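Local coordinates for protein carbohydrate oxidase (Microdochium nivale, PDB 3RJA) that catalyses the FAD-dependent oxidation of the C1 hydroxyl of mono-, oligo- and polysaccharides to lactones, reducing molecular oxygen to hydrogen peroxide, at residues T19-R24 / L88-D93; I95-K100 / Y123-S128; S150-L155 / L262-P267; S298-S301 / H307-F310. All blocks are in the same frame, centred on the assembly; numbering follows the deposited sequence.

The four contacts are spread over an FAD-linked sugar oxidase that holds two copies of the substrate analogue. Contact 1 lies beside the copy that sits away from the flavin. Contact 4 lies nearer the flavin-side pocket: the Val299 side chain is about 10 Å from the FAD and about 12 Å from the analogue there (nearest atoms), and Asn304 of that pocket lies in its short connection. Contacts 2 and 3, with centres 19 Å apart, touch through Ser128 OG, which probably hydrogen-bonds to Gly154 O. Contacts 3 and 4 come within about 4 Å at their nearest atoms without touching, whereas the centres of contacts 1 and 3 are 34 Å apart.

Contact 1. Residues T19-R24 / L88-D93; sequences TADYER and LDRMID. With ABL ((2R,3R,4R,5R)-4,5-dihydroxy-2-(hydroxymethyl)-6-oxopiperidin-3-yl beta-D-glucopyranoside), chain H.
Arg24 and Arg90 lay their guanidinium groups flat on one another, 3.6 Å from centre to centre with planes 18° apart, in a four-residue salt-bridge network completed by Asp21 and Asp89. The network joins helix 20-25 to the type I turn Leu88-Met91, whose two middle residues are Asp89 and Arg90. Asp89 probably helps offset the charge of the stacked pair, giving one carboxylate oxygen to each arginine. Its OD2 takes an almost straight bond from Arg24 NH2 at 2.8 Å (N-H...O 171°); the oxygen lies in the guanidinium plane, yet the donor comes to it from above the carboxylate plane. Arg111 and a water also reach OD2. The other oxygen, OD1, offers its syn lone pair to Arg90 NH1 at 2.7 Å, a more bent bond, and accepts from Gln87 as well. Arg90 NH1 has a second carboxylate partner in Asp25, and Arg24 NH2 a second acceptor in the backbone oxygen of Ile311. Arg24 gets to the turn by reaching straight out, CG anti to the backbone N (chi1 169°) and the chain extended as far as NE. Asp21 OD1 lies 2.5 Å from Arg90 NH2, a very short salt bridge between two residues each modelled in two conformers, so its length is doubtful. On its other flank Asp21 borders the bound substrate analogue, CB being 3.3 Å from O1A, while Leu88 at the start of the turn touches the FAD. Water 1 bridges the edge of the network, accepting from Arg24 NE at 2.9 Å and donating to Asp89 OD2 at 2.6 Å.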
loop_
_atom_site.group_PDB
_atom_site.type_symbol
_atom_site.label_atom_id
_atom_site.label_comp_id
_atom_site.label_asym_id
_atom_site.label_seq_id
_atom_site.Cartn_x
_atom_site.Cartn_y
_atom_site.Cartn_z
ATOM N N THR A 19 25.782 9.728 -12.733
ATOM C CA THR A 19 26.393 8.514 -12.183
ATOM C C THR A 19 25.336 7.407 -12.008
ATOM O O THR A 19 24.121 7.693 -11.948
ATOM C CB THR A 19 27.082 8.776 -10.834
ATOM O OG1 THR A 19 26.109 9.130 -9.845
ATOM C CG2 THR A 19 28.118 9.885 -10.934
ATOM N N ALA A 20 25.802 6.165 -11.895
ATOM C CA ALA A 20 24.917 5.021 -11.685
ATOM C C ALA A 20 23.952 5.254 -10.523
ATOM O O ALA A 20 22.750 5.105 -10.708
ATOM C CB ALA A 20 25.721 3.719 -11.467
ATOM N N ASP A 21 24.475 5.617 -9.348
ATOM C CA ASP A 21 23.627 5.830 -8.182
ATOM C C ASP A 21 22.522 6.847 -8.465
ATOM O O ASP A 21 21.380 6.609 -8.116
ATOM C CB ASP A 21 24.447 6.237 -6.957
ATOM C CG ASP A 21 25.057 5.031 -6.242
ATOM O OD1 ASP A 21 24.452 4.541 -5.261
ATOM O OD2 ASP A 21 26.128 4.553 -6.671
ATOM N N TYR A 22 22.871 7.954 -9.127
ATOM C CA TYR A 22 21.871 8.985 -9.429
ATOM C C TYR A 22 20.789 8.425 -10.362
ATOM O O TYR A 22 19.603 8.512 -10.046
ATOM C CB TYR A 22 22.515 10.249 -10.023
ATOM C CG TYR A 22 21.514 11.338 -10.357
ATOM C CD1 TYR A 22 20.868 11.365 -11.585
ATOM C CD2 TYR A 22 21.221 12.337 -9.439
ATOM C CE1 TYR A 22 19.945 12.372 -11.891
ATOM C CE2 TYR A 22 20.303 13.320 -9.721
ATOM C CZ TYR A 22 19.665 13.337 -10.947
ATOM O OH TYR A 22 18.761 14.352 -11.225
ATOM N N GLU A 23 21.213 7.818 -11.483
ATOM C CA GLU A 23 20.285 7.224 -12.438
ATOM C C GLU A 23 19.345 6.204 -11.783
ATOM O O GLU A 23 18.164 6.191 -12.085
ATOM C CB GLU A 23 21.006 6.594 -13.650
ATOM C CG GLU A 23 21.769 7.622 -14.543
ATOM C CD GLU A 23 20.874 8.648 -15.226
ATOM O OE1 GLU A 23 19.927 8.241 -15.916
ATOM O OE2 GLU A 23 21.121 9.867 -15.078
ATOM N N ARG A 24 19.887 5.337 -10.918
ATOM C CA ARG A 24 19.083 4.389 -10.171
ATOM C C ARG A 24 18.082 5.101 -9.227
ATOM O O ARG A 24 16.899 4.790 -9.231
ATOM C CB ARG A 24 19.980 3.450 -9.352
ATOM C CG ARG A 24 19.200 2.592 -8.341
ATOM C CD ARG A 24 20.100 1.629 -7.539
ATOM N NE ARG A 24 19.474 1.330 -6.254
ATOM C CZ ARG A 24 19.872 0.374 -5.410
ATOM N NH1 ARG A 24 20.901 -0.408 -5.734
ATOM N NH2 ARG A 24 19.238 0.197 -4.240
ATOM N N LEU A 88 16.059 6.802 0.794
ATOM C CA LEU A 88 16.244 6.000 2.014
ATOM C C LEU A 88 16.688 4.560 1.769
ATOM O O LEU A 88 17.058 3.848 2.714
ATOM C CB LEU A 88 14.954 5.994 2.862
ATOM C CG LEU A 88 14.468 7.327 3.435
ATOM C CD1 LEU A 88 13.043 7.210 4.062
ATOM C CD2 LEU A 88 15.464 7.904 4.472
ATOM N N ASP A 89 16.656 4.134 0.509
ATOM C CA ASP A 89 16.711 2.718 0.191
ATOM C C ASP A 89 18.066 1.998 0.417
ATOM O O ASP A 89 18.182 0.792 0.123
ATOM C CB ASP A 89 16.128 2.460 -1.214
ATOM C CG ASP A 89 17.189 2.482 -2.313
ATOM O OD1 ASP A 89 18.149 3.271 -2.211
ATOM O OD2 ASP A 89 17.035 1.713 -3.296
ATOM N N ARG A 90 19.083 2.692 0.933
ATOM C CA ARG A 90 20.332 2.016 1.315
ATOM C C ARG A 90 20.314 1.734 2.819
ATOM O O ARG A 90 21.215 1.089 3.343
ATOM C CB ARG A 90 21.585 2.834 0.950
ATOM C CG ARG A 90 21.736 3.228 -0.516
ATOM C CD ARG A 90 21.612 2.032 -1.475
ATOM N NE ARG A 90 22.265 2.318 -2.749
ATOM C CZ ARG A 90 21.707 3.031 -3.723
ATOM N NH1 ARG A 90 20.483 3.525 -3.570
ATOM N NH2 ARG A 90 22.368 3.252 -4.850
ATOM N N MET A 91 19.286 2.238 3.509
ATOM C CA MET A 91 19.109 1.975 4.945
ATOM C C MET A 91 18.121 0.805 5.098
ATOM O O MET A 91 16.893 0.991 5.163
ATOM C CB MET A 91 18.606 3.217 5.685
ATOM C CG MET A 91 19.534 4.448 5.571
ATOM S SD MET A 91 18.681 5.928 6.144
ATOM C CE MET A 91 18.751 5.584 7.905
ATOM N N ILE A 92 18.664 -0.401 5.153
ATOM C CA ILE A 92 17.863 -1.589 4.929
ATOM C C ILE A 92 17.838 -2.583 6.083
ATOM O O ILE A 92 17.234 -3.639 5.959
ATOM C CB ILE A 92 18.371 -2.351 3.636
ATOM C CG1 ILE A 92 19.829 -2.797 3.803
ATOM C CG2 ILE A 92 18.176 -1.489 2.388
ATOM C CD1 ILE A 92 20.300 -3.808 2.708
ATOM N N ASP A 93 18.509 -2.277 7.185
ATOM C CA ASP A 93 18.705 -3.303 8.219
ATOM C C ASP A 93 17.543 -3.464 9.180
ATOM O O ASP A 93 16.901 -2.481 9.562
ATOM C CB ASP A 93 19.922 -2.955 9.059
ATOM C CG ASP A 93 21.208 -2.983 8.246
ATOM O OD1 ASP A 93 21.249 -3.648 7.191
ATOM O OD2 ASP A 93 22.166 -2.327 8.665
HETATM C C1A ABL H . 26.305 8.952 -6.257
HETATM O O1A ABL H . 25.558 9.362 -7.177
HETATM C C2A ABL H . 27.745 8.513 -6.527
HETATM O O2A ABL H . 27.790 8.062 -7.878
HETATM C C3A ABL H . 28.134 7.331 -5.624
HETATM O O3A ABL H . 29.530 7.052 -5.834
HETATM C C4A ABL H . 27.915 7.686 -4.180
HETATM O O1 ABL H . 28.272 6.579 -3.332
HETATM C C5A ABL H . 26.377 7.849 -4.038
HETATM N N5 ABL H . 25.872 8.864 -4.980
HETATM C C6A ABL H . 26.032 8.348 -2.616
HETATM O O6A ABL H . 27.028 9.236 -2.144
HETATM C C1 ABL H . 29.363 6.664 -2.381
HETATM C C2 ABL H . 29.445 5.338 -1.602
HETATM O O2 ABL H . 28.219 5.086 -0.908
HETATM C C3 ABL H . 30.595 5.377 -0.604
HETATM O O3 ABL H . 30.740 4.071 -0.079
HETATM C C4 ABL H . 31.903 5.884 -1.288
HETATM O O4 ABL H . 32.901 6.124 -0.306
HETATM C C5 ABL H . 31.643 7.173 -2.075
HETATM O O5 ABL H . 30.600 6.888 -3.019
HETATM C C6 ABL H . 32.885 7.777 -2.746
HETATM O O6 ABL H . 33.574 6.918 -3.617
HETATM O O HOH W 1 17.386 3.137 -5.484
#

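Contact 2. Residues I95-K100 / Y123-S128; sequences ISYNDK and YGRAIS
An offset aromatic stack, Tyr97 against Tyr123, fastens the strand 94-98 to the C-terminal end of helix 112-123. The ring centroids are 4.6 Å apart and the planes tilted by 29°; the two side chains run antiparallel, each pointing back past the other's root, and each puts its CB over the other's ring. Tyr97 CB makes the tighter CH-pi contact, 3.6 Å from the centroid of the Tyr123 ring, while Tyr123 CB stands 4.2 Å from the centroid of the Tyr97 ring. Where the rings overlap, Tyr97 CD2 comes within 3.5 Å of Tyr123 CD1. Both segments belong to the FAD-binding domain and to one antiparallel sheet, though they do not pair with each other: 94-98 is joined to 103-106, and the short strand 125-126 to 196-206, which touches both sides of the contact. Tyr97 packs on Thr204 of that strand, and Arg125 NE donates to Thr204 OG1. Arg125 folds back at chi2 and chi3 (-67° and -69°), and this curl brings one face of its guanidinium, near the rim, under the hydroxyl of Tyr97. The hydroxyl OH of Tyr97 is 3.1 Å from Arg125 NE, but it lies above the guanidinium plane, where the N-H does not point, and this is not a hydrogen bond. At the far end of the stack a water links Tyr123 OH, at 3.0 Å, to the backbone N of Tyr97, the latter bond being weak. A leucine in place of Tyr123 would probably leave Tyr97 CB without an aromatic face to rest on and this water without its phenol partner.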
loop_
_atom_site.group_PDB
_atom_site.type_symbol
_atom_site.label_atom_id
_atom_site.label_comp_id
_atom_site.label_asym_id
_atom_site.label_seq_id
_atom_site.Cartn_x
_atom_site.Cartn_y
_atom_site.Cartn_z
ATOM N N ILE A 95 17.641 -3.578 12.599
ATOM C CA ILE A 95 18.614 -3.036 13.565
ATOM C C ILE A 95 18.721 -3.921 14.808
ATOM O O ILE A 95 19.811 -4.151 15.311
ATOM C CB ILE A 95 18.225 -1.607 14.025
ATOM C CG1 ILE A 95 18.106 -0.657 12.817
ATOM C CG2 ILE A 95 19.255 -1.046 15.026
ATOM C CD1 ILE A 95 17.254 0.621 13.126
ATOM N N SER A 96 17.587 -4.404 15.304
ATOM C CA SER A 96 17.578 -5.190 16.533
ATOM C C SER A 96 16.317 -6.028 16.532
ATOM O O SER A 96 15.341 -5.704 15.842
ATOM C CB SER A 96 17.612 -4.277 17.767
ATOM O OG SER A 96 16.414 -3.480 17.840
ATOM N N TYR A 97 16.355 -7.121 17.284
ATOM C CA TYR A 97 15.201 -7.952 17.485
ATOM C C TYR A 97 15.235 -8.387 18.940
ATOM O O TYR A 97 16.262 -8.846 19.430
ATOM C CB TYR A 97 15.199 -9.169 16.547
ATOM C CG TYR A 97 14.099 -10.140 16.905
ATOM C CD1 TYR A 97 12.785 -9.864 16.573
ATOM C CD2 TYR A 97 14.373 -11.327 17.629
ATOM C CE1 TYR A 97 11.737 -10.732 16.941
ATOM C CE2 TYR A 97 13.348 -12.198 17.999
ATOM C CZ TYR A 97 12.025 -11.891 17.651
ATOM O OH TYR A 97 10.993 -12.724 18.003
ATOM N N ASN A 98 14.120 -8.214 19.634
ATOM C CA ASN A 98 14.019 -8.622 21.014
ATOM C C ASN A 98 13.260 -9.932 21.123
ATOM O O ASN A 98 12.052 -9.981 20.880
ATOM C CB ASN A 98 13.309 -7.547 21.831
ATOM C CG ASN A 98 13.359 -7.824 23.341
ATOM O OD1 ASN A 98 13.214 -8.962 23.788
ATOM N ND2 ASN A 98 13.532 -6.773 24.122
ATOM N N ASP A 99 13.946 -10.995 21.520
ATOM C CA ASP A 99 13.273 -12.305 21.543
ATOM C C ASP A 99 12.337 -12.527 22.727
ATOM O O ASP A 99 11.653 -13.534 22.779
ATOM C CB ASP A 99 14.257 -13.483 21.359
ATOM C CG ASP A 99 15.294 -13.561 22.454
ATOM O OD1 ASP A 99 15.139 -12.900 23.516
ATOM O OD2 ASP A 99 16.284 -14.291 22.242
ATOM N N LYS A 100 12.298 -11.588 23.666
ATOM C CA LYS A 100 11.319 -11.662 24.734
ATOM C C LYS A 100 9.987 -11.105 24.242
ATOM O O LYS A 100 8.930 -11.585 24.640
ATOM C CB LYS A 100 11.778 -10.882 25.963
ATOM C CG LYS A 100 12.848 -11.555 26.783
ATOM C CD LYS A 100 13.467 -10.519 27.713
ATOM C CE LYS A 100 14.774 -10.980 28.330
ATOM N NZ LYS A 100 15.588 -9.784 28.715
ATOM N N TYR A 123 15.366 -14.843 12.309
ATOM C CA TYR A 123 14.642 -14.897 13.600
ATOM C C TYR A 123 13.429 -15.821 13.712
ATOM O O TYR A 123 12.855 -15.959 14.787
ATOM C CB TYR A 123 14.251 -13.494 14.061
ATOM C CG TYR A 123 15.393 -12.498 14.124
ATOM C CD1 TYR A 123 16.392 -12.609 15.098
ATOM C CD2 TYR A 123 15.449 -11.409 13.233
ATOM C CE1 TYR A 123 17.425 -11.666 15.184
ATOM C CE2 TYR A 123 16.496 -10.464 13.301
ATOM C CZ TYR A 123 17.469 -10.603 14.285
ATOM O OH TYR A 123 18.491 -9.689 14.366
ATOM N N GLY A 124 13.056 -16.450 12.610
ATOM C CA GLY A 124 11.879 -17.283 12.554
ATOM C C GLY A 124 10.570 -16.519 12.710
ATOM O O GLY A 124 9.612 -17.074 13.236
ATOM N N ARG A 125 10.521 -15.263 12.240
ATOM C CA ARG A 125 9.378 -14.374 12.525
ATOM C C ARG A 125 8.764 -13.796 11.246
ATOM O O ARG A 125 9.381 -13.853 10.161
ATOM C CB ARG A 125 9.786 -13.230 13.467
ATOM C CG ARG A 125 10.489 -13.630 14.797
ATOM C CD ARG A 125 9.571 -14.378 15.739
ATOM N NE ARG A 125 8.517 -13.527 16.298
ATOM C CZ ARG A 125 7.725 -13.877 17.314
ATOM N NH1 ARG A 125 7.874 -15.068 17.918
ATOM N NH2 ARG A 125 6.792 -13.027 17.749
ATOM N N ALA A 126 7.543 -13.265 11.382
ATOM C CA ALA A 126 6.776 -12.785 10.253
ATOM C C ALA A 126 5.945 -11.562 10.632
ATOM O O ALA A 126 5.643 -11.343 11.806
ATOM C CB ALA A 126 5.852 -13.897 9.718
ATOM N N ILE A 127 5.608 -10.770 9.621
ATOM C CA ILE A 127 4.651 -9.672 9.721
ATOM C C ILE A 127 3.710 -9.743 8.546
ATOM O O ILE A 127 4.098 -10.144 7.440
ATOM C CB ILE A 127 5.367 -8.285 9.713
ATOM C CG1 ILE A 127 6.158 -8.088 11.011
ATOM C CG2 ILE A 127 4.354 -7.108 9.519
ATOM C CD1 ILE A 127 7.158 -6.996 10.900
ATOM N N SER A 128 2.461 -9.350 8.792
ATOM C CA SER A 128 1.460 -9.297 7.755
ATOM C C SER A 128 1.621 -8.005 6.923
ATOM O O SER A 128 1.348 -6.906 7.430
ATOM C CB SER A 128 0.061 -9.350 8.405
ATOM O OG SER A 128 -0.963 -9.165 7.447
HETATM O O HOH W 2 19.162 -8.522 17.008
#

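Contact 3. Residues S150-L155 / L262-P267; sequences SHMHGL and LYYGTP
The Tyr264 ring takes Met152 CG over the centre of one face, 3.7 Å from the centroid and only 7° off the normal. His153 comes to the same side in an offset edge-to-face arrangement, its edge toward Tyr264 with centroids 5.3 Å apart and planes at 80°. The hydroxyl of Tyr264 in turn lies at the imidazole edge, close to its plane, with OH 3.5 Å from His153 CD2. Met152 CG also covers part of a face of the His153 ring, so this methylene fills the angle between two nearly perpendicular rings. Met152 CG stands anti to the backbone N (chi1 178°), and the bend at chi2 then carries SD over the CB side of the tyrosine, a Met-aromatic contact with SD 4.5 Å from the ring centroid and oblique to it. The polar end of Tyr264 is bound by Ser149 OG. Replacing Tyr264 by an alanine would probably uncover Met152 CG, take away the aromatic face that the His153 edge meets, and leave Ser149 without its phenol partner. Beyond these residues His153 stacks on Phe205, and Tyr264 rests on Pro208 and Leu211. The contact thus sets the short helix 150-153 of the FAD-binding domain against strand 258-264, which runs between strands 211-217 and 245-251 in the large antiparallel sheet.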
loop_
_atom_site.group_PDB
_atom_site.type_symbol
_atom_site.label_atom_id
_atom_site.label_comp_id
_atom_site.label_asym_id
_atom_site.label_seq_id
_atom_site.Cartn_x
_atom_site.Cartn_y
_atom_site.Cartn_z
ATOM N N SER A 150 -3.684 -10.473 5.810
ATOM C CA SER A 150 -4.422 -9.405 6.496
ATOM C C SER A 150 -5.721 -9.866 7.151
ATOM O O SER A 150 -6.070 -9.352 8.201
ATOM C CB SER A 150 -4.713 -8.218 5.585
ATOM O OG SER A 150 -3.531 -7.532 5.253
ATOM N N HIS A 151 -6.432 -10.828 6.559
ATOM C CA HIS A 151 -7.704 -11.261 7.175
ATOM C C HIS A 151 -7.377 -11.926 8.534
ATOM O O HIS A 151 -8.087 -11.753 9.537
ATOM C CB HIS A 151 -8.434 -12.205 6.236
ATOM C CG HIS A 151 -9.901 -12.375 6.524
ATOM N ND1 HIS A 151 -10.391 -13.401 7.317
ATOM C CD2 HIS A 151 -10.989 -11.724 6.037
ATOM C CE1 HIS A 151 -11.712 -13.328 7.356
ATOM N NE2 HIS A 151 -12.103 -12.324 6.583
ATOM N N MET A 152 -6.291 -12.695 8.529
ATOM C CA MET A 152 -5.807 -13.399 9.704
ATOM C C MET A 152 -5.091 -12.507 10.735
ATOM O O MET A 152 -5.254 -12.697 11.933
ATOM C CB MET A 152 -4.835 -14.505 9.242
ATOM C CG MET A 152 -4.210 -15.286 10.382
ATOM S SD MET A 152 -5.408 -16.425 11.110
ATOM C CE MET A 152 -4.396 -17.185 12.406
ATOM N N HIS A 153 -4.271 -11.560 10.275
ATOM C CA HIS A 153 -3.338 -10.862 11.189
ATOM C C HIS A 153 -3.346 -9.341 11.072
ATOM O O HIS A 153 -2.557 -8.684 11.731
ATOM C CB HIS A 153 -1.891 -11.341 10.951
ATOM C CG HIS A 153 -1.566 -12.667 11.572
ATOM N ND1 HIS A 153 -1.745 -12.933 12.914
ATOM C CD2 HIS A 153 -1.024 -13.788 11.037
ATOM C CE1 HIS A 153 -1.375 -14.174 13.170
ATOM N NE2 HIS A 153 -0.936 -14.712 12.047
ATOM N N GLY A 154 -4.179 -8.786 10.207
ATOM C CA GLY A 154 -4.330 -7.326 10.130
ATOM C C GLY A 154 -3.374 -6.640 9.161
ATOM O O GLY A 154 -2.641 -7.304 8.414
ATOM N N LEU A 155 -3.422 -5.305 9.139
ATOM C CA LEU A 155 -2.584 -4.494 8.237
ATOM C C LEU A 155 -1.130 -4.442 8.702
ATOM O O LEU A 155 -0.830 -4.624 9.908
ATOM C CB LEU A 155 -3.148 -3.072 8.139
ATOM C CG LEU A 155 -4.646 -2.939 7.697
ATOM C CD1 LEU A 155 -5.046 -1.485 7.690
ATOM C CD2 LEU A 155 -4.924 -3.545 6.309
ATOM N N LEU A 262 -4.999 -17.310 0.419
ATOM C CA LEU A 262 -4.081 -17.933 1.345
ATOM C C LEU A 262 -4.854 -18.333 2.606
ATOM O O LEU A 262 -5.552 -17.510 3.213
ATOM C CB LEU A 262 -2.941 -16.970 1.716
ATOM C CG LEU A 262 -1.785 -17.649 2.480
ATOM C CD1 LEU A 262 -1.130 -18.742 1.624
ATOM C CD2 LEU A 262 -0.695 -16.659 3.048
ATOM N N TYR A 263 -4.733 -19.600 2.979
ATOM C CA TYR A 263 -5.431 -20.145 4.149
ATOM C C TYR A 263 -4.441 -20.556 5.232
ATOM O O TYR A 263 -3.460 -21.295 4.955
ATOM C CB TYR A 263 -6.314 -21.340 3.760
ATOM C CG TYR A 263 -7.079 -21.912 4.952
ATOM C CD1 TYR A 263 -8.232 -21.284 5.417
ATOM C CD2 TYR A 263 -6.642 -23.072 5.606
ATOM C CE1 TYR A 263 -8.936 -21.768 6.505
ATOM C CE2 TYR A 263 -7.346 -23.584 6.713
ATOM C CZ TYR A 263 -8.490 -22.913 7.160
ATOM O OH TYR A 263 -9.202 -23.375 8.241
ATOM N N TYR A 264 -4.675 -20.072 6.454
ATOM C CA TYR A 264 -3.870 -20.484 7.609
ATOM C C TYR A 264 -4.331 -21.848 8.112
ATOM O O TYR A 264 -5.259 -21.941 8.940
ATOM C CB TYR A 264 -3.926 -19.439 8.728
ATOM C CG TYR A 264 -2.903 -18.348 8.554
ATOM C CD1 TYR A 264 -3.008 -17.422 7.497
ATOM C CD2 TYR A 264 -1.810 -18.250 9.421
ATOM C CE1 TYR A 264 -2.036 -16.407 7.301
ATOM C CE2 TYR A 264 -0.846 -17.246 9.260
ATOM C CZ TYR A 264 -0.964 -16.327 8.190
ATOM O OH TYR A 264 -0.026 -15.355 8.042
ATOM N N GLY A 265 -3.685 -22.897 7.596
ATOM C CA GLY A 265 -4.044 -24.285 7.919
ATOM C C GLY A 265 -3.889 -25.196 6.701
ATOM O O GLY A 265 -3.274 -24.810 5.685
ATOM N N THR A 266 -4.427 -26.409 6.807
ATOM C CA THR A 266 -4.177 -27.465 5.805
ATOM C C THR A 266 -5.140 -27.357 4.621
ATOM O O THR A 266 -6.203 -26.718 4.733
ATOM C CB THR A 266 -4.356 -28.865 6.439
ATOM O OG1 THR A 266 -5.738 -29.042 6.778
ATOM C CG2 THR A 266 -3.477 -29.010 7.711
ATOM N N PRO A 267 -4.797 -28.006 3.491
ATOM C CA PRO A 267 -5.722 -28.031 2.349
ATOM C C PRO A 267 -7.132 -28.561 2.668
ATOM O O PRO A 267 -8.130 -28.078 2.089
ATOM C CB PRO A 267 -5.016 -28.943 1.345
ATOM C CG PRO A 267 -3.548 -28.836 1.696
ATOM C CD PRO A 267 -3.492 -28.648 3.176
#

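Contact 4. Residues S298-S301 / H307-F310; sequences SVLS and HVDF. With ZN (zinc ion), chain E; ZN (zinc ion), chain D.
Val308 does most of the touching, pressing its CG1 methyl against the last turn of helix 295-301 between Val299 and Leu300. That methyl is 3.5 Å from Leu300 CA and 3.7 Å from Val299 O, so it reaches down to the helix backbone itself. The side chains close in around it: Leu300 CD1 lies 3.9 Å from Val308 CG1, and Val299 CG1 4.0 Å from the same methyl as the two valines cross at about a right angle. The torsion of Val308 explains why one branch does the work, CG1 standing anti to the carbonyl carbon (chi1 -57°) on the helix side. Leu300 stretches out along the loop, and its CD1 also covers His307 CA. Away from the helix Val308 is packed on Pro133 and on Thr117 of helix 112-123. The five-residue connection carries Asn304, part of the substrate-analogue pocket beside the flavin. Val308 opens an inverse gamma turn centred on Asp309, closed by a weak bond from Phe310 N to Val308 O. On both sides of Val308 the chain turns polar groups to metals. His307, with its ring laid partly over Phe310, binds one zinc ion through ND1 at 2.2 Å, together with Asp306. Asp309 holds another with both oxygens, OD1 at 2.1 Å and OD2 at 2.3 Å, and His114 and two waters are its further ligands. Between residues 298-301 and 307-310 the contact is thus van der Waals, while the zinc at Asp309, which would probably offset the carboxylate's charge, ties the loop to helix 112-123.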
loop_
_atom_site.group_PDB
_atom_site.type_symbol
_atom_site.label_atom_id
_atom_site.label_comp_id
_atom_site.label_asym_id
_atom_site.label_seq_id
_atom_site.Cartn_x
_atom_site.Cartn_y
_atom_site.Cartn_z
ATOM N N SER A 298 5.454 -18.972 0.994
ATOM C CA SER A 298 4.276 -18.179 0.611
ATOM C C SER A 298 4.712 -16.790 0.140
ATOM O O SER A 298 4.166 -16.258 -0.821
ATOM C CB SER A 298 3.246 -18.069 1.756
ATOM O OG SER A 298 3.714 -17.213 2.796
ATOM N N VAL A 299 5.715 -16.213 0.793
ATOM C CA VAL A 299 6.256 -14.929 0.324
ATOM C C VAL A 299 6.722 -14.985 -1.144
ATOM O O VAL A 299 6.378 -14.103 -1.956
ATOM C CB VAL A 299 7.371 -14.384 1.227
ATOM C CG1 VAL A 299 7.747 -12.913 0.811
ATOM C CG2 VAL A 299 6.921 -14.399 2.667
ATOM N N LEU A 300 7.481 -16.032 -1.475
ATOM C CA LEU A 300 7.929 -16.241 -2.847
ATOM C C LEU A 300 6.737 -16.487 -3.769
ATOM O O LEU A 300 6.660 -15.929 -4.888
ATOM C CB LEU A 300 8.911 -17.443 -2.934
ATOM C CG LEU A 300 9.511 -17.736 -4.322
ATOM C CD1 LEU A 300 10.147 -16.453 -4.907
ATOM C CD2 LEU A 300 10.544 -18.910 -4.242
ATOM N N SER A 301 5.808 -17.323 -3.305
ATOM C CA SER A 301 4.691 -17.761 -4.155
ATOM C C SER A 301 3.860 -16.620 -4.752
ATOM O O SER A 301 3.467 -16.717 -5.892
ATOM C CB SER A 301 3.762 -18.690 -3.389
ATOM O OG SER A 301 2.813 -19.231 -4.266
ATOM N N HIS A 307 12.794 -14.354 -6.985
ATOM C CA HIS A 307 13.319 -14.224 -5.615
ATOM C C HIS A 307 12.588 -13.072 -4.917
ATOM O O HIS A 307 11.932 -12.245 -5.580
ATOM C CB HIS A 307 14.840 -13.985 -5.619
ATOM C CG HIS A 307 15.232 -12.602 -6.047
ATOM N ND1 HIS A 307 15.313 -12.219 -7.368
ATOM C CD2 HIS A 307 15.556 -11.505 -5.327
ATOM C CE1 HIS A 307 15.678 -10.955 -7.444
ATOM N NE2 HIS A 307 15.833 -10.499 -6.218
ATOM N N VAL A 308 12.694 -13.021 -3.592
ATOM C CA VAL A 308 12.041 -11.968 -2.809
ATOM C C VAL A 308 12.954 -11.012 -2.086
ATOM O O VAL A 308 12.516 -9.908 -1.735
ATOM C CB VAL A 308 11.007 -12.518 -1.801
ATOM C CG1 VAL A 308 9.933 -13.358 -2.546
ATOM C CG2 VAL A 308 11.658 -13.302 -0.716
ATOM N N ASP A 309 14.207 -11.406 -1.844
ATOM C CA ASP A 309 15.099 -10.519 -1.088
ATOM C C ASP A 309 15.611 -9.369 -1.966
ATOM O O ASP A 309 16.729 -9.419 -2.488
ATOM C CB ASP A 309 16.241 -11.305 -0.431
ATOM C CG ASP A 309 17.042 -10.469 0.571
ATOM O OD1 ASP A 309 16.644 -9.346 0.937
ATOM O OD2 ASP A 309 18.100 -10.938 1.008
ATOM N N PHE A 310 14.774 -8.336 -2.123
ATOM C CA PHE A 310 15.122 -7.161 -2.915
ATOM C C PHE A 310 15.819 -6.100 -2.090
ATOM O O PHE A 310 15.303 -5.664 -1.042
ATOM C CB PHE A 310 13.873 -6.564 -3.580
ATOM C CG PHE A 310 13.510 -7.209 -4.893
ATOM C CD1 PHE A 310 13.005 -8.496 -4.936
ATOM C CD2 PHE A 310 13.674 -6.518 -6.088
ATOM C CE1 PHE A 310 12.662 -9.093 -6.170
ATOM C CE2 PHE A 310 13.329 -7.106 -7.319
ATOM C CZ PHE A 310 12.808 -8.394 -7.345
HETATM ZN ZN ZN E . 16.064 -13.511 -8.922
HETATM ZN ZN ZN D . 18.226 -9.029 2.221
HETATM O O HOH W 3 18.671 -10.557 3.692
HETATM O O HOH W 4 19.942 -8.548 1.137
#